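Local atomic coordinates of probable fatty acyl-CoA transferase Rv3272 (Mycobacterium tuberculosis, PDB entry 5YX6), a protein that binds fatty acyl-CoAs of varying chain length, palmitoyl-CoA most tightly, and probably acts as a family III CoA transferase in fatty acid metabolism. Residues D117-N122 with A199-V204; S264-K269 with A290-R295. All blocks are in the same frame, centred on the assembly; numbering follows the deposited sequence.

Interaction 1: residues D117-N122 with A199-V204; sequences DLRSRN and ADVVQV
R119 reaches from helix 115-121 to the carbonyl of A199, just where the chain enters strand 201-205, an outermost strand of the parallel Rossmann-fold sheet within this chain. The CB of R119 points toward 199-204, and CG stands anti to the carbonyl carbon (chi1 -74°). The chain then bends at chi3, which lays its outer end across V201. CD comes within 4.0 Å of V201 CG2, and NE lies 3.8 Å from the same methyl. That methyl rests over one face of the guanidinium, displaced toward its rim, a contact that suits the poorly hydrated face of an arginine. The polar edge meets the backbone instead. NH1 donates to A199 O at 2.7 Å, and NH2 adds a weak bond of 3.0 Å to the same A199 O, a forked grip that a long side chain with two terminal nitrogens can supply. The small methyl of A199, its CB, lies 4.3 Å from R119 NH1, beside the bonded carbonyl. The CB of D200 points away from the helix; its OD2 hydrogen-bonds S371 OG of the second subunit, while OD1 accepts the N-H of V201. V202 and Q203 pair with an antiparallel strand of that subunit, carrying the sheet across the dimer interface. At the A199 oxygen, NH1 approaches from 55° above the carbonyl plane, although the oxygen lies almost in the plane of the guanidinium.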
ATOM      1  N   ASP A 117      11.893 -28.840  -0.113  1.00 46.19           N
ATOM      2  CA  ASP A 117      13.086 -29.237   0.625  1.00 45.42           C
ATOM      3  C   ASP A 117      12.900 -28.993   2.110  1.00 44.67           C
ATOM      4  O   ASP A 117      13.156 -29.874   2.930  1.00 49.51           O
ATOM      5  CB  ASP A 117      14.321 -28.480   0.123  1.00 46.43           C
ATOM      6  CG  ASP A 117      14.616 -28.746  -1.342  1.00 50.06           C
ATOM      7  OD1 ASP A 117      14.591 -29.935  -1.736  1.00 52.91           O
ATOM      8  OD2 ASP A 117      14.868 -27.769  -2.095  1.00 46.96           O
ATOM      9  N   LEU A 118      12.424 -27.800   2.447  1.00 42.91           N
ATOM     10  CA  LEU A 118      12.292 -27.395   3.838  1.00 39.33           C
ATOM     11  C   LEU A 118      11.063 -28.005   4.500  1.00 40.32           C
ATOM     12  O   LEU A 118      11.120 -28.427   5.653  1.00 46.11           O
ATOM     13  CB  LEU A 118      12.244 -25.867   3.937  1.00 36.24           C
ATOM     14  CG  LEU A 118      13.451 -25.101   3.372  1.00 34.37           C
ATOM     15  CD1 LEU A 118      13.409 -23.641   3.802  1.00 40.53           C
ATOM     16  CD2 LEU A 118      14.768 -25.721   3.787  1.00 36.57           C
ATOM     17  N   ARG A 119       9.952 -28.074   3.777  1.00 37.16           N
ATOM     18  CA  ARG A 119       8.711 -28.542   4.386  1.00 38.12           C
ATOM     19  C   ARG A 119       8.656 -30.051   4.624  1.00 41.27           C
ATOM     20  O   ARG A 119       7.917 -30.510   5.496  1.00 38.53           O
ATOM     21  CB  ARG A 119       7.529 -28.118   3.526  1.00 36.01           C
ATOM     22  CG  ARG A 119       7.206 -26.643   3.642  1.00 35.96           C
ATOM     23  CD  ARG A 119       6.449 -26.176   2.432  1.00 37.95           C
ATOM     24  NE  ARG A 119       5.173 -26.864   2.287  1.00 42.60           N
ATOM     25  CZ  ARG A 119       4.072 -26.540   2.956  1.00 44.47           C
ATOM     26  NH1 ARG A 119       4.105 -25.551   3.843  1.00 39.41           N
ATOM     27  NH2 ARG A 119       2.951 -27.219   2.752  1.00 43.88           N
ATOM     28  N   SER A 120       9.448 -30.820   3.881  1.00 42.89           N
ATOM     29  CA  SER A 120       9.508 -32.265   4.108  1.00 45.98           C
ATOM     30  C   SER A 120      10.127 -32.548   5.473  1.00 43.31           C
ATOM     31  O   SER A 120       9.765 -33.512   6.140  1.00 51.76           O
ATOM     32  CB  SER A 120      10.302 -32.973   3.008  1.00 49.54           C
ATOM     33  OG  SER A 120      11.571 -32.374   2.819  1.00 52.90           O
ATOM     34  N   ARG A 121      11.049 -31.682   5.884  1.00 46.86           N
ATOM     35  CA  ARG A 121      11.718 -31.798   7.175  1.00 41.40           C
ATOM     36  C   ARG A 121      10.891 -31.214   8.321  1.00 45.50           C
ATOM     37  O   ARG A 121      10.884 -31.761   9.419  1.00 43.86           O
ATOM     38  CB  ARG A 121      13.076 -31.102   7.120  1.00 41.78           C
ATOM     39  CG  ARG A 121      13.988 -31.627   6.025  1.00 43.42           C
ATOM     40  CD  ARG A 121      15.198 -30.718   5.845  1.00 43.88           C
ATOM     41  NE  ARG A 121      15.968 -30.611   7.081  1.00 47.06           N
ATOM     42  CZ  ARG A 121      17.137 -31.207   7.296  1.00 50.56           C
ATOM     43  NH1 ARG A 121      17.696 -31.949   6.340  1.00 43.81           N
ATOM     44  NH2 ARG A 121      17.750 -31.049   8.464  1.00 44.18           N
ATOM     45  N   ASN A 122      10.221 -30.089   8.068  1.00 41.70           N
ATOM     46  CA  ASN A 122       9.458 -29.383   9.097  1.00 39.68           C
ATOM     47  C   ASN A 122       8.008 -29.148   8.657  1.00 41.26           C
ATOM     48  O   ASN A 122       7.717 -28.169   7.967  1.00 41.17           O
ATOM     49  CB  ASN A 122      10.151 -28.052   9.436  1.00 42.44           C
ATOM     50  CG  ASN A 122       9.439 -27.257  10.539  1.00 43.65           C
ATOM     51  OD1 ASN A 122       8.416 -27.678  11.089  1.00 42.48           O
ATOM     52  ND2 ASN A 122       9.994 -26.091  10.864  1.00 36.44           N
ATOM     53  N   ALA A 199      -0.032 -25.816   7.411  1.00 30.51           N
ATOM     54  CA  ALA A 199       1.152 -24.982   7.198  1.00 30.46           C
ATOM     55  C   ALA A 199       1.326 -24.695   5.705  1.00 30.63           C
ATOM     56  O   ALA A 199       1.652 -25.583   4.932  1.00 33.47           O
ATOM     57  CB  ALA A 199       2.403 -25.653   7.770  1.00 29.97           C
ATOM     58  N   ASP A 200       1.108 -23.446   5.312  1.00 32.54           N
ATOM     59  CA  ASP A 200       0.896 -23.095   3.911  1.00 33.24           C
ATOM     60  C   ASP A 200       2.122 -22.565   3.170  1.00 31.50           C
ATOM     61  O   ASP A 200       3.149 -22.240   3.770  1.00 29.69           O
ATOM     62  CB  ASP A 200      -0.219 -22.042   3.813  1.00 33.79           C
ATOM     63  CG  ASP A 200      -1.144 -22.273   2.629  1.00 36.48           C
ATOM     64  OD1 ASP A 200      -0.752 -22.987   1.677  1.00 36.81           O
ATOM     65  OD2 ASP A 200      -2.259 -21.715   2.643  1.00 35.87           O
ATOM     66  N   VAL A 201       2.002 -22.519   1.847  1.00 31.65           N
ATOM     67  CA  VAL A 201       2.917 -21.755   1.007  1.00 32.89           C
ATOM     68  C   VAL A 201       2.242 -20.475   0.512  1.00 32.46           C
ATOM     69  O   VAL A 201       1.182 -20.512  -0.121  1.00 29.72           O
ATOM     70  CB  VAL A 201       3.412 -22.553  -0.200  1.00 28.39           C
ATOM     71  CG1 VAL A 201       4.340 -21.682  -1.030  1.00 25.85           C
ATOM     72  CG2 VAL A 201       4.106 -23.844   0.262  1.00 28.62           C
ATOM     73  N   VAL A 202       2.890 -19.351   0.776  1.00 26.03           N
ATOM     74  CA  VAL A 202       2.328 -18.053   0.498  1.00 29.36           C
ATOM     75  C   VAL A 202       3.145 -17.331  -0.585  1.00 34.14           C
ATOM     76  O   VAL A 202       4.377 -17.373  -0.568  1.00 30.83           O
ATOM     77  CB  VAL A 202       2.271 -17.236   1.807  1.00 29.29           C
ATOM     78  CG1 VAL A 202       2.163 -15.776   1.533  1.00 33.78           C
ATOM     79  CG2 VAL A 202       1.123 -17.720   2.670  1.00 27.57           C
ATOM     80  N   GLN A 203       2.464 -16.693  -1.535  1.00 33.34           N
ATOM     81  CA  GLN A 203       3.155 -15.986  -2.617  1.00 33.38           C
ATOM     82  C   GLN A 203       2.562 -14.597  -2.833  1.00 31.18           C
ATOM     83  O   GLN A 203       1.343 -14.426  -2.898  1.00 32.21           O
ATOM     84  CB  GLN A 203       3.111 -16.794  -3.919  1.00 31.23           C
ATOM     85  CG  GLN A 203       3.920 -18.084  -3.860  1.00 38.13           C
ATOM     86  CD  GLN A 203       3.826 -18.918  -5.132  1.00 43.99           C
ATOM     87  OE1 GLN A 203       2.888 -19.698  -5.309  1.00 46.60           O
ATOM     88  NE2 GLN A 203       4.814 -18.773  -6.013  1.00 39.22           N
ATOM     89  N   VAL A 204       3.438 -13.603  -2.913  1.00 29.89           N
ATOM     90  CA  VAL A 204       3.033 -12.223  -3.152  1.00 28.16           C
ATOM     91  C   VAL A 204       3.880 -11.623  -4.269  1.00 28.07           C
ATOM     92  O   VAL A 204       5.109 -11.651  -4.199  1.00 31.10           O
ATOM     93  CB  VAL A 204       3.179 -11.362  -1.885  1.00 26.52           C
ATOM     94  CG1 VAL A 204       2.875  -9.897  -2.194  1.00 29.82           C
ATOM     95  CG2 VAL A 204       2.277 -11.872  -0.788  1.00 24.29           C
TER

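Interaction 2: residues S264-K269 with A290-R295; sequences SAYVPK and AEQRSR
The carbonyl oxygen of Y266 accepts a hydrogen bond from R295 NH2 at 2.9 Å, with an N-H...O angle of 139°. The donor is tilted 31° from the carbonyl plane, while the oxygen sits at the edge of the guanidinium. R295 gets there because its chain bends at chi3, folding the guanidinium back along its own helix until one face lies over Q292 CA, 3.8 Å from the plane. Arginine suits this buried place because its several N-H groups can serve different carbonyls: NE binds Q249 O and NH1 binds F289 O, while W271 adds a cation-pi contact. Q292, at the start of the same helix, sends an extended chain alongside the Y266 side chain, both pointing the same way. Its amide plane stands 73° from the tyrosine ring, and the amide end comes near both the ring and the Y266 carbonyl. P268, whose ring suits the first turn of a helix because that position needs no N-H donor, borders Q292 more loosely. The contact thus joins the connection between strand 260-264 and helix 268-277 to the beginning of helix 292-297, with the loop at T248 touching both Y266 and Q292.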
ATOM      1  N   SER A 264     -12.307  19.057  -1.188  1.00 31.07           N
ATOM      2  CA  SER A 264     -13.290  18.070  -1.619  1.00 38.13           C
ATOM      3  C   SER A 264     -14.646  18.366  -0.980  1.00 39.34           C
ATOM      4  O   SER A 264     -14.837  18.173   0.220  1.00 43.20           O
ATOM      5  CB  SER A 264     -12.839  16.651  -1.276  1.00 35.16           C
ATOM      6  OG  SER A 264     -13.700  15.712  -1.897  1.00 39.08           O
ATOM      7  N   ALA A 265     -15.578  18.842  -1.794  1.00 35.28           N
ATOM      8  CA  ALA A 265     -16.889  19.240  -1.317  1.00 34.49           C
ATOM      9  C   ALA A 265     -17.922  19.008  -2.408  1.00 37.20           C
ATOM     10  O   ALA A 265     -18.449  19.951  -2.993  1.00 35.53           O
ATOM     11  CB  ALA A 265     -16.880  20.694  -0.878  1.00 28.84           C
ATOM     12  N   TYR A 266     -18.187  17.741  -2.696  1.00 37.66           N
ATOM     13  CA  TYR A 266     -19.054  17.367  -3.799  1.00 38.20           C
ATOM     14  C   TYR A 266     -20.412  16.848  -3.317  1.00 44.19           C
ATOM     15  O   TYR A 266     -21.372  16.827  -4.085  1.00 46.54           O
ATOM     16  CB  TYR A 266     -18.359  16.321  -4.674  1.00 44.85           C
ATOM     17  CG  TYR A 266     -17.986  15.063  -3.928  1.00 46.34           C
ATOM     18  CD1 TYR A 266     -16.787  14.983  -3.233  1.00 43.97           C
ATOM     19  CD2 TYR A 266     -18.830  13.962  -3.907  1.00 49.78           C
ATOM     20  CE1 TYR A 266     -16.436  13.846  -2.540  1.00 48.90           C
ATOM     21  CE2 TYR A 266     -18.485  12.810  -3.219  1.00 49.20           C
ATOM     22  CZ  TYR A 266     -17.285  12.759  -2.536  1.00 50.14           C
ATOM     23  OH  TYR A 266     -16.927  11.623  -1.840  1.00 53.80           O
ATOM     24  N   VAL A 267     -20.499  16.429  -2.055  1.00 42.87           N
ATOM     25  CA  VAL A 267     -21.793  16.071  -1.472  1.00 40.50           C
ATOM     26  C   VAL A 267     -22.619  17.335  -1.288  1.00 42.49           C
ATOM     27  O   VAL A 267     -22.119  18.327  -0.759  1.00 40.89           O
ATOM     28  CB  VAL A 267     -21.652  15.343  -0.122  1.00 39.36           C
ATOM     29  N   PRO A 268     -23.889  17.300  -1.722  1.00 44.93           N
ATOM     30  CA  PRO A 268     -24.812  18.443  -1.748  1.00 40.70           C
ATOM     31  C   PRO A 268     -24.705  19.388  -0.544  1.00 43.13           C
ATOM     32  O   PRO A 268     -24.593  20.600  -0.751  1.00 42.94           O
ATOM     33  CB  PRO A 268     -26.176  17.762  -1.793  1.00 40.64           C
ATOM     34  CG  PRO A 268     -25.927  16.556  -2.632  1.00 41.80           C
ATOM     35  CD  PRO A 268     -24.516  16.091  -2.290  1.00 46.32           C
ATOM     36  N   LYS A 269     -24.730  18.857   0.676  1.00 42.13           N
ATOM     37  CA  LYS A 269     -24.573  19.683   1.875  1.00 40.18           C
ATOM     38  C   LYS A 269     -23.227  20.408   1.887  1.00 35.91           C
ATOM     39  O   LYS A 269     -23.134  21.553   2.316  1.00 36.60           O
ATOM     40  CB  LYS A 269     -24.713  18.837   3.146  1.00 41.60           C
ATOM     41  N   ALA A 290     -25.795  23.178 -10.453  1.00 59.48           N
ATOM     42  CA  ALA A 290     -26.736  22.910  -9.362  1.00 57.41           C
ATOM     43  C   ALA A 290     -26.828  21.424  -8.995  1.00 58.72           C
ATOM     44  O   ALA A 290     -26.868  21.080  -7.816  1.00 56.94           O
ATOM     45  CB  ALA A 290     -28.114  23.450  -9.717  1.00 56.85           C
ATOM     46  N   GLU A 291     -26.853  20.549  -9.997  1.00 61.67           N
ATOM     47  CA  GLU A 291     -26.830  19.108  -9.750  1.00 60.65           C
ATOM     48  C   GLU A 291     -25.404  18.589  -9.930  1.00 60.06           C
ATOM     49  O   GLU A 291     -24.614  19.185 -10.663  1.00 62.27           O
ATOM     50  CB  GLU A 291     -27.800  18.374 -10.681  1.00 54.45           C
ATOM     51  N   GLN A 292     -25.072  17.490  -9.259  1.00 57.93           N
ATOM     52  CA  GLN A 292     -23.701  16.977  -9.267  1.00 56.83           C
ATOM     53  C   GLN A 292     -23.252  16.484 -10.639  1.00 64.06           C
ATOM     54  O   GLN A 292     -22.084  16.632 -11.002  1.00 64.91           O
ATOM     55  CB  GLN A 292     -23.525  15.856  -8.247  1.00 56.26           C
ATOM     56  CG  GLN A 292     -22.078  15.389  -8.152  1.00 60.34           C
ATOM     57  CD  GLN A 292     -21.817  14.504  -6.951  1.00 70.25           C
ATOM     58  OE1 GLN A 292     -22.525  14.576  -5.939  1.00 68.68           O
ATOM     59  NE2 GLN A 292     -20.786  13.667  -7.049  1.00 69.10           N
ATOM     60  N   ARG A 293     -24.167  15.878 -11.392  1.00 64.19           N
ATOM     61  CA  ARG A 293     -23.829  15.381 -12.722  1.00 62.77           C
ATOM     62  C   ARG A 293     -23.436  16.551 -13.617  1.00 62.56           C
ATOM     63  O   ARG A 293     -22.545  16.429 -14.459  1.00 64.79           O
ATOM     64  CB  ARG A 293     -25.003  14.611 -13.334  1.00 56.27           C
ATOM     65  N   SER A 294     -24.093  17.691 -13.410  1.00 64.34           N
ATOM     66  CA  SER A 294     -23.774  18.911 -14.144  1.00 61.51           C
ATOM     67  C   SER A 294     -22.372  19.375 -13.789  1.00 60.41           C
ATOM     68  O   SER A 294     -21.634  19.864 -14.643  1.00 60.66           O
ATOM     69  CB  SER A 294     -24.789  20.012 -13.848  1.00 56.44           C
ATOM     70  OG  SER A 294     -26.097  19.598 -14.193  1.00 64.84           O
ATOM     71  N   ARG A 295     -22.014  19.227 -12.519  1.00 59.01           N
ATOM     72  CA  ARG A 295     -20.691  19.612 -12.057  1.00 55.31           C
ATOM     73  C   ARG A 295     -19.616  18.789 -12.762  1.00 59.95           C
ATOM     74  O   ARG A 295     -18.537  19.297 -13.046  1.00 60.92           O
ATOM     75  CB  ARG A 295     -20.572  19.468 -10.534  1.00 55.87           C
ATOM     76  CG  ARG A 295     -21.425  20.464  -9.757  1.00 52.89           C
ATOM     77  CD  ARG A 295     -20.901  20.689  -8.342  1.00 46.87           C
ATOM     78  NE  ARG A 295     -21.303  19.654  -7.390  1.00 48.77           N
ATOM     79  CZ  ARG A 295     -22.491  19.613  -6.786  1.00 50.68           C
ATOM     80  NH1 ARG A 295     -23.404  20.544  -7.046  1.00 47.80           N
ATOM     81  NH2 ARG A 295     -22.770  18.641  -5.926  1.00 48.79           N
TER

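From the N terminus, the chain first builds most of the parallel sheet and helix 115-121, where interaction 1 opens. It then runs through strand 126-131 and the long helix 173-196 before returning at 199-204, so a loop of 76 intervening residues is closed between a helix and one of the sheet's two outermost strands within the chain, next to the dimer interface. Interaction 2 follows in series, neither nested in the first nor crossing it. Its loop of 20 residues contains most of helix 268-277 and all of helix 282-285, a local closure that brings the start of helix 292-297 back to the connection leading into helix 268-277. The two centres lie 53 Å apart on opposite sides of the chain's centre.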